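Local coordinates for protein thymine dioxygenase (Neurospora crassa, PDB 5C3O) that probably acts as an iron- and 2-oxoglutarate-dependent dioxygenase that hydroxylates the methyl group of thymine, at residues 9-14 with 239-244; 47-52 with 251-256. One frame throughout, in Å; residues are numbered along the deposited sequence.

Along the chain the two contacts interlock: 9-14, 47-52, 239-244 and 251-256 come in that order. Their centres lie about 17 Å apart and their nearest atoms about 5 Å, without touching. Strands 13-19, 47-51 and 251-256 are successive neighbours in the large mixed sheet; contact 2 is the pairing of the last two, whereas contact 1 sets the hairpin at the sheet's border against strand 242-244 of the small sheet. The side chain of N255 in contact 2 is about 5 Å from the calcium ion; the side chain of L13 in contact 1 is about 14 Å from the calcium ion. N-terminal segments thus close onto both sheets of the fold, contact 2 beside the metal site.

Contact 1 (9-14 with 239-244)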
# COMPACT_ATOMS: atom_id res chain seq x y z
N ASN A 9 10.69 -1.10 -16.55
CA ASN A 9 10.78 -1.87 -17.79
C ASN A 9 12.16 -2.50 -17.87
O ASN A 9 13.13 -1.84 -18.26
CB ASN A 9 10.50 -0.98 -19.01
CG ASN A 9 10.34 -1.77 -20.29
OD1 ASN A 9 10.48 -2.99 -20.32
ND2 ASN A 9 10.04 -1.07 -21.38
N GLU A 10 12.26 -3.77 -17.49
CA GLU A 10 13.55 -4.44 -17.36
C GLU A 10 13.37 -5.95 -17.24
O GLU A 10 12.54 -6.42 -16.45
CB GLU A 10 14.28 -3.91 -16.13
CG GLU A 10 15.72 -4.37 -15.99
CD GLU A 10 16.43 -3.69 -14.83
OE1 GLU A 10 16.99 -4.40 -13.98
OE2 GLU A 10 16.41 -2.44 -14.77
N ASP A 11 14.14 -6.70 -18.03
CA ASP A 11 14.17 -8.17 -17.97
C ASP A 11 12.79 -8.80 -18.21
O ASP A 11 12.46 -9.83 -17.62
CB ASP A 11 14.75 -8.63 -16.62
CG ASP A 11 15.22 -10.07 -16.64
OD1 ASP A 11 16.02 -10.43 -17.53
OD2 ASP A 11 14.80 -10.84 -15.76
N GLY A 12 12.01 -8.18 -19.09
CA GLY A 12 10.65 -8.64 -19.38
C GLY A 12 9.60 -8.24 -18.34
O GLY A 12 8.43 -8.60 -18.48
N LEU A 13 10.00 -7.51 -17.30
CA LEU A 13 9.08 -7.04 -16.28
C LEU A 13 8.65 -5.62 -16.64
O LEU A 13 9.48 -4.71 -16.69
CB LEU A 13 9.74 -7.05 -14.89
CG LEU A 13 8.84 -7.25 -13.66
CD1 LEU A 13 9.56 -6.77 -12.41
CD2 LEU A 13 7.50 -6.54 -13.78
N VAL A 14 7.36 -5.45 -16.91
CA VAL A 14 6.81 -4.14 -17.26
C VAL A 14 5.74 -3.75 -16.25
O VAL A 14 4.66 -4.33 -16.22
CB VAL A 14 6.22 -4.14 -18.69
CG1 VAL A 14 5.82 -2.73 -19.11
CG2 VAL A 14 7.23 -4.72 -19.68
N ASN A 239 11.44 -14.01 -16.03
CA ASN A 239 12.67 -14.80 -16.18
C ASN A 239 13.17 -15.32 -14.83
O ASN A 239 13.67 -16.44 -14.74
CB ASN A 239 13.76 -13.98 -16.87
CG ASN A 239 13.44 -13.69 -18.33
OD1 ASN A 239 12.63 -14.38 -18.96
ND2 ASN A 239 14.08 -12.66 -18.88
N GLY A 240 13.04 -14.49 -13.79
CA GLY A 240 13.28 -14.94 -12.41
C GLY A 240 14.22 -14.13 -11.54
O GLY A 240 14.54 -14.56 -10.43
N GLN A 241 14.68 -12.96 -12.01
CA GLN A 241 15.53 -12.10 -11.18
C GLN A 241 14.75 -10.91 -10.60
O GLN A 241 13.71 -10.51 -11.13
CB GLN A 241 16.77 -11.62 -11.94
CG GLN A 241 16.53 -10.69 -13.12
CD GLN A 241 17.69 -9.72 -13.37
OE1 GLN A 241 18.41 -9.35 -12.44
NE2 GLN A 241 17.86 -9.30 -14.62
N PHE A 242 15.28 -10.36 -9.51
CA PHE A 242 14.60 -9.30 -8.78
C PHE A 242 14.99 -7.91 -9.29
O PHE A 242 16.14 -7.50 -9.16
CB PHE A 242 14.89 -9.44 -7.29
CG PHE A 242 14.12 -10.55 -6.64
CD1 PHE A 242 14.56 -11.86 -6.74
CD2 PHE A 242 12.93 -10.29 -5.97
CE1 PHE A 242 13.84 -12.90 -6.16
CE2 PHE A 242 12.21 -11.32 -5.39
CZ PHE A 242 12.67 -12.63 -5.48
N ILE A 243 14.02 -7.21 -9.87
CA ILE A 243 14.24 -5.86 -10.40
C ILE A 243 13.77 -4.84 -9.37
O ILE A 243 12.76 -5.04 -8.70
CB ILE A 243 13.49 -5.65 -11.73
CG1 ILE A 243 14.17 -6.43 -12.86
CG2 ILE A 243 13.46 -4.17 -12.13
CD1 ILE A 243 14.07 -7.93 -12.72
N ASP A 244 14.50 -3.73 -9.27
CA ASP A 244 14.19 -2.67 -8.34
C ASP A 244 12.92 -1.93 -8.76
O ASP A 244 12.77 -1.53 -9.92
CB ASP A 244 15.35 -1.67 -8.25
CG ASP A 244 16.60 -2.28 -7.64
OD1 ASP A 244 16.50 -2.97 -6.61
OD2 ASP A 244 17.70 -2.07 -8.20
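The carboxylate of D11 has a side-chain amide towards each face. Over one face stands Q241, its NE2 almost directly above D11 CG at 3.4 Å and its CG 3.2 Å from D11 OD2. From the other face comes N239, whose ND2 gives a weak hydrogen bond of 3.2 Å to D11 OD1, nearly straight at hydrogen but well out of the carboxylate plane. Both amides stand steeply to the carboxylate, 75° for N239 and 80° for Q241, so neither stacks flat on it. The D11 side chain reaches them because CG swings away from the backbone N (chi1 -162°), out over the 239-241 bend. OD2 is hydrogen-bonded to S237 OG, which also binds the backbone N of G240 and Q241, so the carboxylate and this loop share one hydroxyl.

Next to these polar groups, I243 fits against the hairpin. Its CD1 meets D11 CB at 4.0 Å, its CG1 runs 3.7 Å from E10 OE1 alongside the extended E10 chain, and its CB lies 4.1 Å from L13 CD1, the two side chains running antiparallel, flank to flank. L13 also touches V235, continuing this apolar contact onto strand 233-236. D11 and G12, both with positive phi, form the corner of a type I' turn, closed by reciprocal backbone bonds between E10 and L13. This beta hairpin with a two-residue type I' loop, joining strands 8-10 and 13-19, packs on I243 of strand 242-244 and on the loop before it, and so bridges the large and small sheets of the double-stranded beta-helix fold.

Contact 2 (47-52 with 251-256); sequences FIYLKN and TVVVNA
With CG between its own backbone N and carbonyl carbon (chi1 68°), N255 lays its amide on the F47 ring, the planes stacked 13° apart. The backbone itself sets N255 CB over the ring centre, 3.3 Å from the F47 centroid, a CH-pi contact close to the ring normal. V253, with CG1 opposite its backbone N (chi1 -172°), splits its methyls between two rings: CG1 meets the edge of F47 in plane, 3.7 Å from CD2, and CG2 lies over the Y49 face, 4.1 Å from the centroid. T251 CG2 approaches Y49 CD2 obliquely at 3.5 Å, while Y49 OH is hydrogen-bonded to the carbonyl O of T246.

Strand 47-51, from the N-terminal region, runs antiparallel to 251-256 and extends the large sheet of the double-stranded beta-helix, the jelly-roll core of 2-oxoglutarate oxygenases. I48 and V254 exchange two backbone hydrogen bonds, each 2.8 Å, and L50 pairs likewise with V252. L50 O takes a second bond, from T251 OG1 at 3.2 Å, which comes from above the carbonyl plane whereas V252 N lies in it. The sheet face bearing I48, L50, V252 and V254 is apolar: L50 CD1 touches V254 CG2 at 3.9 Å, and F42 of helix 28-44 packs on I48 and V254.

On the F47 face, the metal is close. With an alanine in place of F47, N255 CB and V253 CG1 would probably lose their aromatic partner and a gap would open beside H273. The F47 ring meets H273 edge-to-face and N255 ND2 is hydrogen-bonded to D218 OD2, making both second-shell neighbours of calcium ligands.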
# COMPACT_ATOMS: atom_id res chain seq x y z
N PHE A 47 1.68 -5.88 -10.56
CA PHE A 47 2.07 -4.62 -9.92
C PHE A 47 1.76 -3.49 -10.89
O PHE A 47 1.96 -3.64 -12.10
CB PHE A 47 3.57 -4.59 -9.65
CG PHE A 47 3.97 -5.08 -8.28
CD1 PHE A 47 4.11 -6.44 -8.03
CD2 PHE A 47 4.25 -4.18 -7.27
CE1 PHE A 47 4.49 -6.89 -6.78
CE2 PHE A 47 4.63 -4.63 -6.01
CZ PHE A 47 4.74 -5.99 -5.77
N ILE A 48 1.29 -2.36 -10.36
CA ILE A 48 1.17 -1.11 -11.12
C ILE A 48 1.60 0.06 -10.24
O ILE A 48 1.65 -0.06 -9.01
CB ILE A 48 -0.27 -0.86 -11.61
CG1 ILE A 48 -1.20 -0.55 -10.43
CG2 ILE A 48 -0.79 -2.04 -12.42
CD1 ILE A 48 -2.64 -0.33 -10.80
N TYR A 49 1.92 1.18 -10.87
CA TYR A 49 2.08 2.45 -10.18
C TYR A 49 0.91 3.32 -10.56
O TYR A 49 0.54 3.37 -11.74
CB TYR A 49 3.35 3.17 -10.63
CG TYR A 49 4.67 2.68 -10.07
CD1 TYR A 49 4.97 1.33 -9.99
CD2 TYR A 49 5.66 3.59 -9.69
CE1 TYR A 49 6.20 0.89 -9.51
CE2 TYR A 49 6.89 3.17 -9.21
CZ TYR A 49 7.15 1.82 -9.13
OH TYR A 49 8.37 1.39 -8.66
N LEU A 50 0.32 4.01 -9.59
CA LEU A 50 -0.68 5.03 -9.87
C LEU A 50 -0.18 6.44 -9.55
O LEU A 50 0.51 6.64 -8.56
CB LEU A 50 -1.95 4.76 -9.06
CG LEU A 50 -2.73 3.48 -9.37
CD1 LEU A 50 -3.86 3.30 -8.36
CD2 LEU A 50 -3.28 3.51 -10.79
N LYS A 51 -0.54 7.40 -10.40
CA LYS A 51 -0.31 8.82 -10.12
C LYS A 51 -1.63 9.58 -10.17
O LYS A 51 -2.65 9.04 -10.63
CB LYS A 51 0.69 9.42 -11.13
CG LYS A 51 0.15 9.56 -12.54
CD LYS A 51 1.25 9.52 -13.60
CE LYS A 51 1.99 10.84 -13.74
NZ LYS A 51 1.24 11.83 -14.55
N ASN A 52 -1.60 10.82 -9.69
CA ASN A 52 -2.79 11.67 -9.62
C ASN A 52 -3.94 10.97 -8.91
O ASN A 52 -5.08 10.96 -9.39
CB ASN A 52 -3.20 12.15 -11.02
CG ASN A 52 -2.16 13.08 -11.64
OD1 ASN A 52 -1.31 13.62 -10.94
ND2 ASN A 52 -2.24 13.27 -12.95
N THR A 251 3.63 9.04 -6.29
CA THR A 251 3.16 7.81 -6.90
C THR A 251 2.88 6.81 -5.78
O THR A 251 3.52 6.85 -4.73
CB THR A 251 4.21 7.29 -7.91
OG1 THR A 251 3.59 6.98 -9.16
CG2 THR A 251 4.98 6.08 -7.39
N VAL A 252 1.91 5.93 -6.00
CA VAL A 252 1.65 4.83 -5.06
C VAL A 252 1.80 3.52 -5.81
O VAL A 252 1.35 3.38 -6.95
CB VAL A 252 0.25 4.96 -4.40
CG1 VAL A 252 -0.88 4.83 -5.40
CG2 VAL A 252 0.09 3.94 -3.28
N VAL A 253 2.46 2.55 -5.18
CA VAL A 253 2.68 1.25 -5.80
C VAL A 253 1.56 0.33 -5.34
O VAL A 253 1.27 0.25 -4.16
CB VAL A 253 4.06 0.67 -5.43
CG1 VAL A 253 4.36 -0.58 -6.24
CG2 VAL A 253 5.15 1.71 -5.64
N VAL A 254 0.93 -0.35 -6.29
CA VAL A 254 -0.20 -1.22 -5.99
C VAL A 254 0.05 -2.62 -6.55
O VAL A 254 0.38 -2.77 -7.72
CB VAL A 254 -1.51 -0.67 -6.59
CG1 VAL A 254 -2.71 -1.45 -6.07
CG2 VAL A 254 -1.65 0.81 -6.28
N ASN A 255 -0.10 -3.63 -5.71
CA ASN A 255 0.03 -5.01 -6.17
C ASN A 255 -1.11 -5.88 -5.68
O ASN A 255 -1.70 -5.63 -4.63
CB ASN A 255 1.36 -5.62 -5.75
CG ASN A 255 1.48 -5.82 -4.25
OD1 ASN A 255 1.62 -4.86 -3.49
ND2 ASN A 255 1.42 -7.07 -3.81
N ALA A 256 -1.42 -6.90 -6.48
CA ALA A 256 -2.44 -7.87 -6.13
C ALA A 256 -1.86 -8.91 -5.18
O ALA A 256 -0.69 -9.29 -5.31
CB ALA A 256 -2.99 -8.53 -7.39